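Local atomic coordinates of protein LigF (Sphingobium sp. SYK-6, PDB entry 4XT0), a protein that cleaves beta-aryl ether bonds during bacterial lignin degradation as a stereospecific beta-etherase of the glutathione S-transferase superfamily, with glutathione bound in its pocket. Residues A[20-25]-A[196-201]; A[49-52]-A[58-61]; A[73-78]-A[97-102]; A[103-108]-A[175-180]; A[107-112]-A[167-172]. All coordinates share one frame; numbering follows the deposited sequence.

Interaction 1. Residues A[20-25]-A[196-201]; sequences PLATLY and ADICNF
Ala196 O, just ahead of the Ile198 side chain that meets Ala22 and Thr23, is gripped by two donors of one residue. Asn200 N reaches this oxygen at 3.1 Å in the ordinary helical bond, and Asn200 ND2 reaches Ala196 O at 2.9 Å from the other face of the carbonyl plane, with a nearly straight 172° bond. The double hold fixes the Asn200 amide against its own helix, where it packs on Trp105, Val106 and Phe110. In the glutathione S-transferase fold this contact joins the thioredoxin-like N-terminal domain, through helix 15-26, to helix 195-204 of the helical C-terminal domain. The interface itself is small, buried and apolar in character, with no hydrogen bond across it. Ile198 does the reaching: its CG2 branch, anti to the backbone N, touches Ala22 CB at 4.1 Å, while its CG1 arm, extended at chi2 (169°), carries CD1 on to Thr23. The small Ala22 side chain is consistent with the close approach of the helices there, Ala22 CA and Ile198 CA being 7.0 Å apart. Helix 237-244 packs on the same alanine through Ile239 and Met242. The Thr23 hydroxyl is hydrogen-bonded to Lys19 O; its polar need is thus met within helix 15-26. The Thr23 and Ile198 side chains cross at about a right angle, with Thr23 OG1 lying 3.9 Å from the methyl Ile198 CD1.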
# COMPACT_ATOMS: atom_id res chain seq x y z
N PRO A 20 10.91 3.90 -10.37
CA PRO A 20 11.09 3.33 -11.72
C PRO A 20 12.32 3.85 -12.47
O PRO A 20 12.83 3.18 -13.38
CB PRO A 20 9.80 3.73 -12.46
CG PRO A 20 9.32 4.98 -11.77
CD PRO A 20 9.75 4.82 -10.31
N LEU A 21 12.80 5.03 -12.09
CA LEU A 21 13.99 5.58 -12.73
C LEU A 21 15.19 4.69 -12.43
O LEU A 21 15.93 4.30 -13.34
CB LEU A 21 14.22 7.02 -12.26
CG LEU A 21 15.06 7.99 -13.09
CD1 LEU A 21 14.50 8.17 -14.49
CD2 LEU A 21 15.18 9.35 -12.38
N ALA A 22 15.38 4.35 -11.15
CA ALA A 22 16.48 3.46 -10.75
C ALA A 22 16.31 2.06 -11.38
O ALA A 22 17.28 1.46 -11.84
CB ALA A 22 16.55 3.36 -9.22
N THR A 23 15.08 1.56 -11.42
CA THR A 23 14.80 0.26 -12.03
C THR A 23 15.23 0.24 -13.50
O THR A 23 15.88 -0.70 -13.94
CB THR A 23 13.31 -0.09 -11.89
OG1 THR A 23 12.97 -0.11 -10.49
CG2 THR A 23 12.97 -1.47 -12.50
N LEU A 24 14.89 1.29 -14.25
CA LEU A 24 15.24 1.38 -15.66
C LEU A 24 16.75 1.37 -15.88
O LEU A 24 17.26 0.66 -16.76
CB LEU A 24 14.62 2.66 -16.28
CG LEU A 24 13.10 2.62 -16.45
CD1 LEU A 24 12.52 4.04 -16.54
CD2 LEU A 24 12.71 1.76 -17.67
N TYR A 25 17.48 2.14 -15.08
CA TYR A 25 18.94 2.19 -15.21
C TYR A 25 19.58 0.89 -14.74
O TYR A 25 20.57 0.46 -15.30
CB TYR A 25 19.53 3.35 -14.41
CG TYR A 25 19.42 4.69 -15.09
CD1 TYR A 25 20.32 5.08 -16.07
CD2 TYR A 25 18.41 5.58 -14.73
CE1 TYR A 25 20.22 6.31 -16.69
CE2 TYR A 25 18.29 6.81 -15.35
CZ TYR A 25 19.20 7.17 -16.32
OH TYR A 25 19.11 8.40 -16.93
N ALA A 196 12.90 -3.98 -3.12
CA ALA A 196 12.78 -3.54 -1.72
C ALA A 196 13.77 -2.43 -1.41
O ALA A 196 13.40 -1.40 -0.82
CB ALA A 196 13.00 -4.70 -0.74
N ASP A 197 15.04 -2.65 -1.77
CA ASP A 197 16.06 -1.63 -1.53
C ASP A 197 15.76 -0.36 -2.31
O ASP A 197 15.84 0.74 -1.75
CB ASP A 197 17.45 -2.18 -1.88
CG ASP A 197 17.76 -3.46 -1.11
OD1 ASP A 197 18.06 -3.36 0.11
OD2 ASP A 197 17.68 -4.55 -1.72
N ILE A 198 15.39 -0.50 -3.58
CA ILE A 198 15.13 0.66 -4.44
C ILE A 198 13.96 1.51 -3.89
O ILE A 198 14.08 2.74 -3.76
CB ILE A 198 14.82 0.20 -5.90
CG1 ILE A 198 16.11 -0.23 -6.61
CG2 ILE A 198 14.13 1.30 -6.69
CD1 ILE A 198 15.84 -0.95 -7.95
N CYS A 199 12.86 0.86 -3.53
CA CYS A 199 11.68 1.60 -3.07
C CYS A 199 11.96 2.31 -1.74
O CYS A 199 11.50 3.44 -1.53
CB CYS A 199 10.48 0.66 -2.92
SG CYS A 199 9.84 -0.00 -4.52
N ASN A 200 12.72 1.67 -0.86
CA ASN A 200 13.05 2.29 0.41
C ASN A 200 14.11 3.37 0.25
O ASN A 200 14.06 4.41 0.93
CB ASN A 200 13.52 1.23 1.42
CG ASN A 200 12.37 0.53 2.09
OD1 ASN A 200 11.84 1.02 3.09
ND2 ASN A 200 11.96 -0.61 1.54
N PHE A 201 15.06 3.14 -0.66
CA PHE A 201 16.12 4.11 -0.96
C PHE A 201 15.50 5.37 -1.53
O PHE A 201 15.96 6.48 -1.25
CB PHE A 201 17.15 3.52 -1.94
CG PHE A 201 18.28 4.46 -2.30
CD1 PHE A 201 19.41 4.55 -1.51
CD2 PHE A 201 18.22 5.22 -3.46
CE1 PHE A 201 20.47 5.39 -1.84
CE2 PHE A 201 19.28 6.07 -3.81
CZ PHE A 201 20.41 6.15 -3.00

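Interaction 2. Residues A[49-52]-A[58-61]; sequences KKIN and PALW
Ala59 is where strand 59-61 meets Ile51 and Asn52 at the end of helix 46-51, and the approach to it begins one residue earlier. Pro58, preceded by a cis peptide bond, turns its ring away from segment 49-52 and touches the bound glutathione; it is the cis-proline characteristic of the thioredoxin fold. Ala59 then opens the strand with its methyl group toward the helix end. Ala59 CB lies 4.2 Å from Asn52 CB and 4.4 Å from Ile51 CG2, resting against both residues at once. Leu60 points the other way, onto Ile73 and Tyr76 of helix 70-80. Trp61 again starts out toward segment 49-52 and packs on Tyr9 and Val66. The strand's backbone bonds go to neighbouring strands: Ala59 pairs with Tyr9, Leu60 with Val67. The Asn52 amide, with CG opposite the backbone N (chi1 176°), is spent on the intervening loop: ND2 bonds Gln56 O and OD1 accepts from Arg54 N. Only hydrocarbon therefore meets across the contact, so shape seats the helix end on the strand, while the asparagine's polar atoms fasten the loop leading to the cis-proline.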
# COMPACT_ATOMS: atom_id res chain seq x y z
N LYS A 49 -1.94 15.49 -18.14
CA LYS A 49 -3.13 14.82 -17.61
C LYS A 49 -3.78 13.93 -18.68
O LYS A 49 -4.57 13.03 -18.37
CB LYS A 49 -4.12 15.85 -17.07
CG LYS A 49 -3.66 16.50 -15.77
CD LYS A 49 -4.72 17.38 -15.10
CE LYS A 49 -5.00 18.65 -15.90
NZ LYS A 49 -5.91 19.57 -15.16
N LYS A 50 -3.43 14.18 -19.93
CA LYS A 50 -3.79 13.29 -21.02
C LYS A 50 -3.06 11.94 -20.89
O LYS A 50 -3.62 10.88 -21.18
CB LYS A 50 -3.48 13.97 -22.35
CG LYS A 50 -3.48 13.07 -23.57
CD LYS A 50 -2.45 13.57 -24.58
CE LYS A 50 -1.03 13.38 -24.03
NZ LYS A 50 -0.16 14.58 -24.16
N ILE A 51 -1.81 11.98 -20.42
CA ILE A 51 -1.02 10.77 -20.17
C ILE A 51 -1.46 10.07 -18.87
O ILE A 51 -1.72 8.86 -18.85
CB ILE A 51 0.48 11.10 -20.12
CG1 ILE A 51 0.94 11.62 -21.48
CG2 ILE A 51 1.30 9.89 -19.71
CD1 ILE A 51 2.27 12.32 -21.45
N ASN A 52 -1.56 10.85 -17.80
CA ASN A 52 -2.07 10.35 -16.53
C ASN A 52 -3.12 11.30 -15.95
O ASN A 52 -2.79 12.35 -15.40
CB ASN A 52 -0.91 10.17 -15.54
CG ASN A 52 -1.38 9.75 -14.16
OD1 ASN A 52 -2.51 9.28 -13.99
ND2 ASN A 52 -0.51 9.91 -13.17
N PRO A 58 5.21 9.20 -10.82
CA PRO A 58 5.64 8.88 -12.18
C PRO A 58 4.58 8.20 -13.02
O PRO A 58 3.59 7.64 -12.52
CB PRO A 58 6.82 7.93 -11.95
CG PRO A 58 6.43 7.20 -10.72
CD PRO A 58 5.83 8.29 -9.84
N ALA A 59 4.80 8.23 -14.33
CA ALA A 59 3.95 7.51 -15.26
C ALA A 59 4.86 6.90 -16.33
O ALA A 59 5.76 7.57 -16.83
CB ALA A 59 2.90 8.46 -15.88
N LEU A 60 4.68 5.61 -16.62
CA LEU A 60 5.46 4.96 -17.67
C LEU A 60 4.63 4.78 -18.92
O LEU A 60 3.51 4.27 -18.86
CB LEU A 60 5.97 3.58 -17.23
CG LEU A 60 6.80 2.84 -18.30
CD1 LEU A 60 8.25 3.32 -18.24
CD2 LEU A 60 6.73 1.32 -18.14
N TRP A 61 5.19 5.18 -20.05
CA TRP A 61 4.55 4.98 -21.35
C TRP A 61 5.30 3.87 -22.08
O TRP A 61 6.52 3.94 -22.25
CB TRP A 61 4.57 6.29 -22.15
CG TRP A 61 3.80 6.31 -23.44
CD1 TRP A 61 2.54 6.80 -23.64
CD2 TRP A 61 4.27 5.90 -24.74
NE1 TRP A 61 2.19 6.70 -24.96
CE2 TRP A 61 3.24 6.15 -25.66
CE3 TRP A 61 5.47 5.34 -25.21
CZ2 TRP A 61 3.36 5.86 -27.02
CZ3 TRP A 61 5.59 5.05 -26.56
CH2 TRP A 61 4.54 5.31 -27.45

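Interaction 3. Residues A[73-78]-A[97-102]; sequences ICEYLE and AEMRVW
Helices 70-80 and 93-121 stand well apart here, the nearest alpha carbons being Glu75 CA and Arg100 CA at 9.9 Å, so two long side chains span the gap. Arg100 runs extended from CG to NE (chi3 168°) and presents the side edge of its guanidinium to Glu75, whose chain bends at chi2 to offer both oxygens squarely. Arg100 NE bonds Glu75 OE2 at 2.8 Å, and Arg100 NH2 bonds Glu75 OE1, also at 2.8 Å; each oxygen uses its syn lone pair. Both bonds are nearly straight, at 174°, and the carboxylate and guanidinium planes lie only 5° apart. This flat, two-pronged salt bridge fixes the rotation of both groups at a buried site. Met99 adds a light touch, its CE lying 4.3 Å from Glu75 OE2. The charges have further mates: Glu75 OE1 also pairs with Arg89 NH1, and Arg100 NH1 forms a salt bridge with Asp79 OD2 of the second subunit. Replacing Arg100 by an alanine is likely to cost Glu75 both of these bonds to the guanidinium, leave its carboxylate freer to turn and deprive Asp79 of the second subunit of its arginine. The bridge thus ties the thioredoxin-like domain to the helical domain at the dimer interface of this glutathione S-transferase. Around it, helix 70-80 packs on helix 15-26 and strand 59-62, while Cys74 from one side and Met99 from the other both rest on Leu195 of helix 195-204.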
# COMPACT_ATOMS: atom_id res chain seq x y z
N ILE A 73 4.95 0.15 -11.50
CA ILE A 73 5.79 0.32 -12.66
C ILE A 73 7.05 -0.55 -12.54
O ILE A 73 7.47 -1.17 -13.51
CB ILE A 73 6.21 1.81 -12.86
CG1 ILE A 73 4.98 2.70 -13.10
CG2 ILE A 73 7.17 1.92 -14.04
CD1 ILE A 73 5.29 4.23 -12.93
N CYS A 74 7.67 -0.58 -11.36
CA CYS A 74 8.88 -1.38 -11.18
C CYS A 74 8.57 -2.86 -11.38
O CYS A 74 9.30 -3.55 -12.08
CB CYS A 74 9.50 -1.16 -9.79
SG CYS A 74 9.96 0.57 -9.44
N GLU A 75 7.47 -3.33 -10.78
CA GLU A 75 7.07 -4.73 -10.95
C GLU A 75 6.73 -5.02 -12.41
O GLU A 75 7.07 -6.08 -12.93
CB GLU A 75 5.88 -5.09 -10.04
CG GLU A 75 6.22 -5.11 -8.53
CD GLU A 75 6.01 -6.48 -7.89
OE1 GLU A 75 6.26 -7.50 -8.55
OE2 GLU A 75 5.59 -6.53 -6.72
N TYR A 76 6.08 -4.06 -13.08
CA TYR A 76 5.79 -4.17 -14.50
C TYR A 76 7.07 -4.35 -15.32
O TYR A 76 7.12 -5.16 -16.24
CB TYR A 76 5.03 -2.92 -14.99
CG TYR A 76 4.78 -2.90 -16.50
CD1 TYR A 76 3.74 -3.63 -17.06
CD2 TYR A 76 5.58 -2.14 -17.36
CE1 TYR A 76 3.49 -3.61 -18.45
CE2 TYR A 76 5.35 -2.10 -18.74
CZ TYR A 76 4.30 -2.84 -19.27
OH TYR A 76 4.04 -2.82 -20.63
N LEU A 77 8.12 -3.60 -14.99
CA LEU A 77 9.37 -3.68 -15.76
C LEU A 77 10.04 -5.04 -15.56
O LEU A 77 10.66 -5.59 -16.48
CB LEU A 77 10.31 -2.53 -15.35
CG LEU A 77 9.83 -1.16 -15.85
CD1 LEU A 77 10.62 -0.03 -15.22
CD2 LEU A 77 9.90 -1.06 -17.38
N GLU A 78 9.91 -5.59 -14.36
CA GLU A 78 10.44 -6.93 -14.11
C GLU A 78 9.56 -8.02 -14.77
O GLU A 78 10.08 -9.05 -15.22
CB GLU A 78 10.57 -7.17 -12.60
CG GLU A 78 11.93 -6.68 -12.02
CD GLU A 78 13.13 -7.49 -12.53
OE1 GLU A 78 12.95 -8.69 -12.82
OE2 GLU A 78 14.25 -6.93 -12.64
N ALA A 97 8.10 -12.57 -1.77
CA ALA A 97 7.05 -12.15 -0.83
C ALA A 97 7.59 -11.17 0.22
O ALA A 97 6.98 -10.14 0.51
CB ALA A 97 6.40 -13.37 -0.14
N GLU A 98 8.73 -11.52 0.79
CA GLU A 98 9.36 -10.66 1.78
C GLU A 98 9.70 -9.29 1.17
O GLU A 98 9.53 -8.26 1.82
CB GLU A 98 10.62 -11.36 2.31
CG GLU A 98 11.31 -10.67 3.43
CD GLU A 98 12.40 -11.53 4.03
OE1 GLU A 98 12.22 -12.77 4.08
OE2 GLU A 98 13.44 -10.96 4.44
N MET A 99 10.16 -9.30 -0.07
CA MET A 99 10.41 -8.08 -0.84
C MET A 99 9.16 -7.18 -0.91
O MET A 99 9.25 -5.97 -0.67
CB MET A 99 10.89 -8.44 -2.26
CG MET A 99 11.34 -7.25 -3.13
SD MET A 99 11.18 -7.55 -4.93
CE MET A 99 9.41 -7.63 -5.12
N ARG A 100 8.01 -7.77 -1.23
CA ARG A 100 6.76 -7.02 -1.36
C ARG A 100 6.29 -6.47 -0.03
O ARG A 100 5.65 -5.43 0.00
CB ARG A 100 5.63 -7.88 -1.97
CG ARG A 100 5.92 -8.31 -3.40
CD ARG A 100 4.67 -8.88 -4.14
NE ARG A 100 5.05 -8.96 -5.55
CZ ARG A 100 5.19 -10.09 -6.24
NH1 ARG A 100 4.91 -11.26 -5.68
NH2 ARG A 100 5.60 -10.03 -7.50
N VAL A 101 6.58 -7.18 1.07
CA VAL A 101 6.26 -6.65 2.40
C VAL A 101 7.00 -5.31 2.57
O VAL A 101 6.43 -4.34 3.06
CB VAL A 101 6.62 -7.63 3.53
CG1 VAL A 101 6.44 -6.97 4.91
CG2 VAL A 101 5.74 -8.89 3.45
N TRP A 102 8.26 -5.26 2.14
CA TRP A 102 9.03 -4.01 2.21
C TRP A 102 8.49 -2.93 1.29
O TRP A 102 8.47 -1.76 1.66
CB TRP A 102 10.52 -4.24 1.86
CG TRP A 102 11.33 -4.78 2.99
CD1 TRP A 102 11.84 -6.03 3.11
CD2 TRP A 102 11.71 -4.07 4.17
NE1 TRP A 102 12.52 -6.16 4.29
CE2 TRP A 102 12.45 -4.97 4.97
CE3 TRP A 102 11.50 -2.77 4.65
CZ2 TRP A 102 12.99 -4.61 6.21
CZ3 TRP A 102 12.03 -2.41 5.89
CH2 TRP A 102 12.77 -3.33 6.65

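Interaction 4. Residues A[103-108]-A[175-180]; sequences TKWVDE and VARLEE
The indole of Trp105 is pushed out from helix 93-121 toward helix 161-182, where Arg177 and Leu178 receive it at separate points. With CG anti to the backbone N (chi1 178°), the ring is carried across a wide gap, Trp105 CA and Arg177 CA being 10.7 Å apart. The aliphatic root of Arg177 lies against the benzene part: Arg177 CB is 4.3 Å from Trp105 CZ2, and Arg177 CG sits above one ring face, displaced toward the rim. Leu178 comes in with one branch tip, CD2, which meets Trp105 CZ3 at 4.3 Å on an oblique path. Beyond CG the arginine turns off, leading its charged end away from the indole: NH1 bonds Thr181 OG1, and Glu180 OE2 lies 3.9 Å above the plane of the Arg177 guanidinium. What touches Trp105 is therefore hydrocarbon from both partners. The indole also meets the rings of Tyr109, at about 15° between planes, and Phe110, at about 25°, so it belongs to a larger aromatic patch; Leu178 reaches Trp102 and Phe110 besides. Away from this contact, Lys104 NZ bridges one turn ahead to Glu108 OE2 at 2.8 Å, through the syn side of that oxygen. The same amine forms a salt bridge with Glu69 of the second subunit, so that face of helix 93-121 serves the dimer. The contact joins helices 93-121 and 161-182 within the all-helical C-terminal domain of the glutathione S-transferase fold.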
# COMPACT_ATOMS: atom_id res chain seq x y z
N THR A 103 8.13 -3.30 0.05
CA THR A 103 7.76 -2.27 -0.91
C THR A 103 6.38 -1.71 -0.54
O THR A 103 6.15 -0.51 -0.68
CB THR A 103 7.78 -2.79 -2.38
OG1 THR A 103 6.86 -3.87 -2.57
CG2 THR A 103 9.21 -3.22 -2.79
N LYS A 104 5.47 -2.54 -0.07
CA LYS A 104 4.16 -2.04 0.29
C LYS A 104 4.24 -1.24 1.60
O LYS A 104 3.46 -0.32 1.82
CB LYS A 104 3.14 -3.19 0.39
CG LYS A 104 3.20 -4.00 1.70
CD LYS A 104 2.46 -5.34 1.51
CE LYS A 104 0.97 -5.13 1.20
NZ LYS A 104 0.23 -4.63 2.44
N TRP A 105 5.22 -1.56 2.45
CA TRP A 105 5.42 -0.78 3.66
C TRP A 105 5.90 0.63 3.32
O TRP A 105 5.56 1.58 4.01
CB TRP A 105 6.42 -1.48 4.58
CG TRP A 105 6.74 -0.74 5.83
CD1 TRP A 105 5.97 -0.64 6.95
CD2 TRP A 105 7.94 -0.02 6.08
NE1 TRP A 105 6.63 0.11 7.91
CE2 TRP A 105 7.84 0.50 7.40
CE3 TRP A 105 9.10 0.25 5.34
CZ2 TRP A 105 8.85 1.27 7.97
CZ3 TRP A 105 10.10 1.01 5.92
CH2 TRP A 105 9.97 1.51 7.23
N VAL A 106 6.68 0.77 2.25
CA VAL A 106 7.02 2.11 1.78
C VAL A 106 5.76 2.85 1.36
O VAL A 106 5.54 3.99 1.79
CB VAL A 106 8.01 2.08 0.60
CG1 VAL A 106 8.20 3.49 0.02
CG2 VAL A 106 9.33 1.53 1.06
N ASP A 107 4.90 2.17 0.58
CA ASP A 107 3.64 2.77 0.10
C ASP A 107 2.62 3.09 1.19
O ASP A 107 1.80 3.99 1.04
CB ASP A 107 2.96 1.84 -0.93
CG ASP A 107 3.62 1.89 -2.30
OD1 ASP A 107 4.11 2.97 -2.71
OD2 ASP A 107 3.67 0.85 -2.99
N GLU A 108 2.64 2.33 2.29
CA GLU A 108 1.58 2.45 3.29
C GLU A 108 2.01 3.17 4.56
O GLU A 108 1.18 3.48 5.40
CB GLU A 108 1.05 1.06 3.65
CG GLU A 108 0.46 0.34 2.43
CD GLU A 108 0.29 -1.16 2.63
OE1 GLU A 108 0.16 -1.59 3.80
OE2 GLU A 108 0.28 -1.91 1.61
N VAL A 175 12.75 4.56 10.58
CA VAL A 175 14.21 4.48 10.57
C VAL A 175 14.72 3.37 11.51
O VAL A 175 15.68 2.67 11.17
CB VAL A 175 14.81 5.86 10.96
CG1 VAL A 175 16.20 5.71 11.53
CG2 VAL A 175 14.78 6.78 9.75
N ALA A 176 14.09 3.21 12.67
CA ALA A 176 14.42 2.12 13.58
C ALA A 176 14.16 0.76 12.91
O ALA A 176 14.94 -0.18 13.08
CB ALA A 176 13.62 2.23 14.89
N ARG A 177 13.08 0.65 12.15
CA ARG A 177 12.76 -0.62 11.51
C ARG A 177 13.81 -1.00 10.46
O ARG A 177 14.20 -2.17 10.34
CB ARG A 177 11.38 -0.57 10.86
CG ARG A 177 11.01 -1.85 10.13
CD ARG A 177 10.98 -3.03 11.10
NE ARG A 177 10.76 -4.28 10.38
CZ ARG A 177 11.73 -5.06 9.92
NH1 ARG A 177 13.00 -4.72 10.12
NH2 ARG A 177 11.43 -6.18 9.27
N LEU A 178 14.26 -0.01 9.70
CA LEU A 178 15.28 -0.22 8.68
C LEU A 178 16.59 -0.63 9.31
O LEU A 178 17.27 -1.52 8.80
CB LEU A 178 15.46 1.05 7.84
CG LEU A 178 14.34 1.36 6.84
CD1 LEU A 178 14.45 2.79 6.33
CD2 LEU A 178 14.37 0.38 5.67
N GLU A 179 16.93 0.02 10.42
CA GLU A 179 18.18 -0.25 11.10
C GLU A 179 18.18 -1.65 11.70
O GLU A 179 19.19 -2.33 11.70
CB GLU A 179 18.44 0.77 12.21
CG GLU A 179 19.75 0.56 12.92
CD GLU A 179 20.92 0.85 12.02
OE1 GLU A 179 20.70 1.50 10.97
OE2 GLU A 179 22.06 0.45 12.36
N GLU A 180 17.02 -2.05 12.21
CA GLU A 180 16.82 -3.39 12.74
C GLU A 180 17.30 -4.47 11.76
O GLU A 180 17.85 -5.48 12.17
CB GLU A 180 15.33 -3.58 13.07
CG GLU A 180 14.94 -4.92 13.62
CD GLU A 180 13.45 -4.98 13.95
OE1 GLU A 180 12.87 -3.92 14.28
OE2 GLU A 180 12.87 -6.08 13.88

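Interaction 5. Residues A[107-112]-A[167-172]; sequences DEYFCW and EFRKVG
A steeply crossed helix-helix contact at the protein surface, carried chiefly by Tyr109 and Lys170, joins helix 93-121 to helix 161-182. The two short segments pass 9.4 Å apart at a signed angle of -110°. From a wider, pi-type turn at 107-110, Tyr109 swings its phenol across the gap (chi1 -166°), and its hydroxyl end crosses the root of Lys170 at a slant. Tyr109 OH is 3.2 Å from Lys170 CG, a snug fit, while Tyr109 CZ stands 3.9 Å from Lys170 CB; Tyr109 CE2 comes to 3.6 Å from Lys170 O. The lysine bends at chi2 and chi3, and its tip turns back along its own helix, where NZ forms a salt bridge with Glu167 OE2 at 2.7 Å. Both helices belong to the helical C-terminal domain of the glutathione S-transferase fold, and here its edge faces the partner of the dimer. Tyr109 OH is hydrogen-bonded to Glu147 OE2 of the second subunit, the same oxygen that takes a salt bridge from Arg169 NH2. A phenylalanine at Tyr109 would probably leave Glu147 of the second subunit without its hydroxyl mate and open a small gap beside Lys170 CG. Arg169 NH1 also forms a salt bridge with Glu166 OE1. Farther along, Glu167 packs on Cys113, Thr116 and Ile117, and its OE1 lies 3.9 Å from Trp112 O.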
# COMPACT_ATOMS: atom_id res chain seq x y z
N ASP A 107 4.90 2.17 0.58
CA ASP A 107 3.64 2.77 0.10
C ASP A 107 2.62 3.09 1.19
O ASP A 107 1.80 3.99 1.04
CB ASP A 107 2.96 1.84 -0.93
CG ASP A 107 3.62 1.89 -2.30
OD1 ASP A 107 4.11 2.97 -2.71
OD2 ASP A 107 3.67 0.85 -2.99
N GLU A 108 2.64 2.33 2.29
CA GLU A 108 1.58 2.45 3.29
C GLU A 108 2.01 3.17 4.56
O GLU A 108 1.18 3.48 5.40
CB GLU A 108 1.05 1.06 3.65
CG GLU A 108 0.46 0.34 2.43
CD GLU A 108 0.29 -1.16 2.63
OE1 GLU A 108 0.16 -1.59 3.80
OE2 GLU A 108 0.28 -1.91 1.61
N TYR A 109 3.31 3.39 4.73
CA TYR A 109 3.79 3.98 6.00
C TYR A 109 4.96 4.95 5.80
O TYR A 109 4.86 6.13 6.11
CB TYR A 109 4.18 2.85 6.96
CG TYR A 109 4.39 3.27 8.41
CD1 TYR A 109 3.34 3.21 9.32
CD2 TYR A 109 5.63 3.70 8.86
CE1 TYR A 109 3.53 3.60 10.67
CE2 TYR A 109 5.83 4.07 10.19
CZ TYR A 109 4.78 4.02 11.09
OH TYR A 109 4.97 4.38 12.41
N PHE A 110 6.08 4.43 5.28
CA PHE A 110 7.35 5.16 5.28
C PHE A 110 7.32 6.40 4.38
O PHE A 110 7.76 7.48 4.78
CB PHE A 110 8.50 4.21 4.87
CG PHE A 110 9.89 4.82 4.94
CD1 PHE A 110 10.17 5.89 5.78
CD2 PHE A 110 10.91 4.32 4.14
CE1 PHE A 110 11.43 6.44 5.82
CE2 PHE A 110 12.19 4.87 4.18
CZ PHE A 110 12.45 5.93 5.02
N CYS A 111 6.81 6.25 3.16
CA CYS A 111 6.79 7.38 2.24
C CYS A 111 5.97 8.53 2.82
O CYS A 111 6.37 9.68 2.74
CB CYS A 111 6.22 6.99 0.88
SG CYS A 111 6.04 8.41 -0.25
N TRP A 112 4.83 8.22 3.43
CA TRP A 112 3.90 9.27 3.81
C TRP A 112 4.33 10.13 5.00
O TRP A 112 4.06 11.34 5.03
CB TRP A 112 2.51 8.66 4.06
CG TRP A 112 1.97 7.95 2.85
CD1 TRP A 112 1.35 6.73 2.83
CD2 TRP A 112 2.04 8.39 1.48
NE1 TRP A 112 1.01 6.40 1.54
CE2 TRP A 112 1.42 7.40 0.69
CE3 TRP A 112 2.55 9.53 0.84
CZ2 TRP A 112 1.31 7.50 -0.70
CZ3 TRP A 112 2.44 9.63 -0.54
CH2 TRP A 112 1.82 8.63 -1.29
N GLU A 167 3.86 12.85 12.71
CA GLU A 167 4.56 12.43 11.50
C GLU A 167 6.03 12.18 11.77
O GLU A 167 6.61 11.20 11.27
CB GLU A 167 4.41 13.48 10.39
CG GLU A 167 3.00 13.57 9.83
CD GLU A 167 2.39 12.22 9.50
OE1 GLU A 167 3.03 11.44 8.78
OE2 GLU A 167 1.28 11.94 9.98
N PHE A 168 6.64 13.07 12.56
CA PHE A 168 8.02 12.91 13.00
C PHE A 168 8.22 11.61 13.77
O PHE A 168 9.20 10.92 13.54
CB PHE A 168 8.46 14.11 13.87
CG PHE A 168 9.18 15.17 13.10
CD1 PHE A 168 10.39 14.89 12.48
CD2 PHE A 168 8.64 16.44 12.97
CE1 PHE A 168 11.06 15.86 11.74
CE2 PHE A 168 9.31 17.43 12.24
CZ PHE A 168 10.52 17.13 11.62
N ARG A 169 7.30 11.27 14.69
CA ARG A 169 7.42 10.00 15.42
C ARG A 169 7.43 8.79 14.49
O ARG A 169 8.16 7.83 14.72
CB ARG A 169 6.29 9.80 16.44
CG ARG A 169 6.60 8.60 17.35
CD ARG A 169 5.39 7.91 17.96
NE ARG A 169 4.80 6.91 17.08
CZ ARG A 169 3.60 7.03 16.56
NH1 ARG A 169 2.88 8.11 16.86
NH2 ARG A 169 3.11 6.10 15.76
N LYS A 170 6.59 8.82 13.46
CA LYS A 170 6.53 7.70 12.53
C LYS A 170 7.82 7.59 11.70
O LYS A 170 8.25 6.48 11.36
CB LYS A 170 5.31 7.84 11.63
CG LYS A 170 4.02 7.41 12.31
CD LYS A 170 2.91 8.42 12.12
CE LYS A 170 2.25 8.28 10.77
NZ LYS A 170 1.19 9.30 10.55
N VAL A 171 8.44 8.73 11.40
CA VAL A 171 9.73 8.69 10.73
C VAL A 171 10.72 7.94 11.62
O VAL A 171 11.47 7.08 11.15
CB VAL A 171 10.28 10.11 10.40
CG1 VAL A 171 11.69 10.03 9.83
CG2 VAL A 171 9.37 10.82 9.41
N GLY A 172 10.70 8.24 12.91
CA GLY A 172 11.55 7.56 13.87
C GLY A 172 11.29 6.06 13.86
O GLY A 172 12.23 5.27 13.79

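From the N terminus, helix 15-26 opens the longest loop, which closes only at helix 195-204 in interaction 1; the other four contacts all fall within it. Interaction 2 closes first, a short loop inside the thioredoxin-like domain, and touches interaction 1 where Pro58 meets Pro20. Interaction 3 follows in series and crosses from that domain into helix 93-121, so interactions 1 and 3 both tie the two domains. Interactions 4 and 5 start from overlapping parts of helix 93-121 and close on helix 161-182; the loop of 107-112 with 167-172 lies within that of 103-108 with 175-180. Interactions 3, 4 and 5 all reach the second subunit.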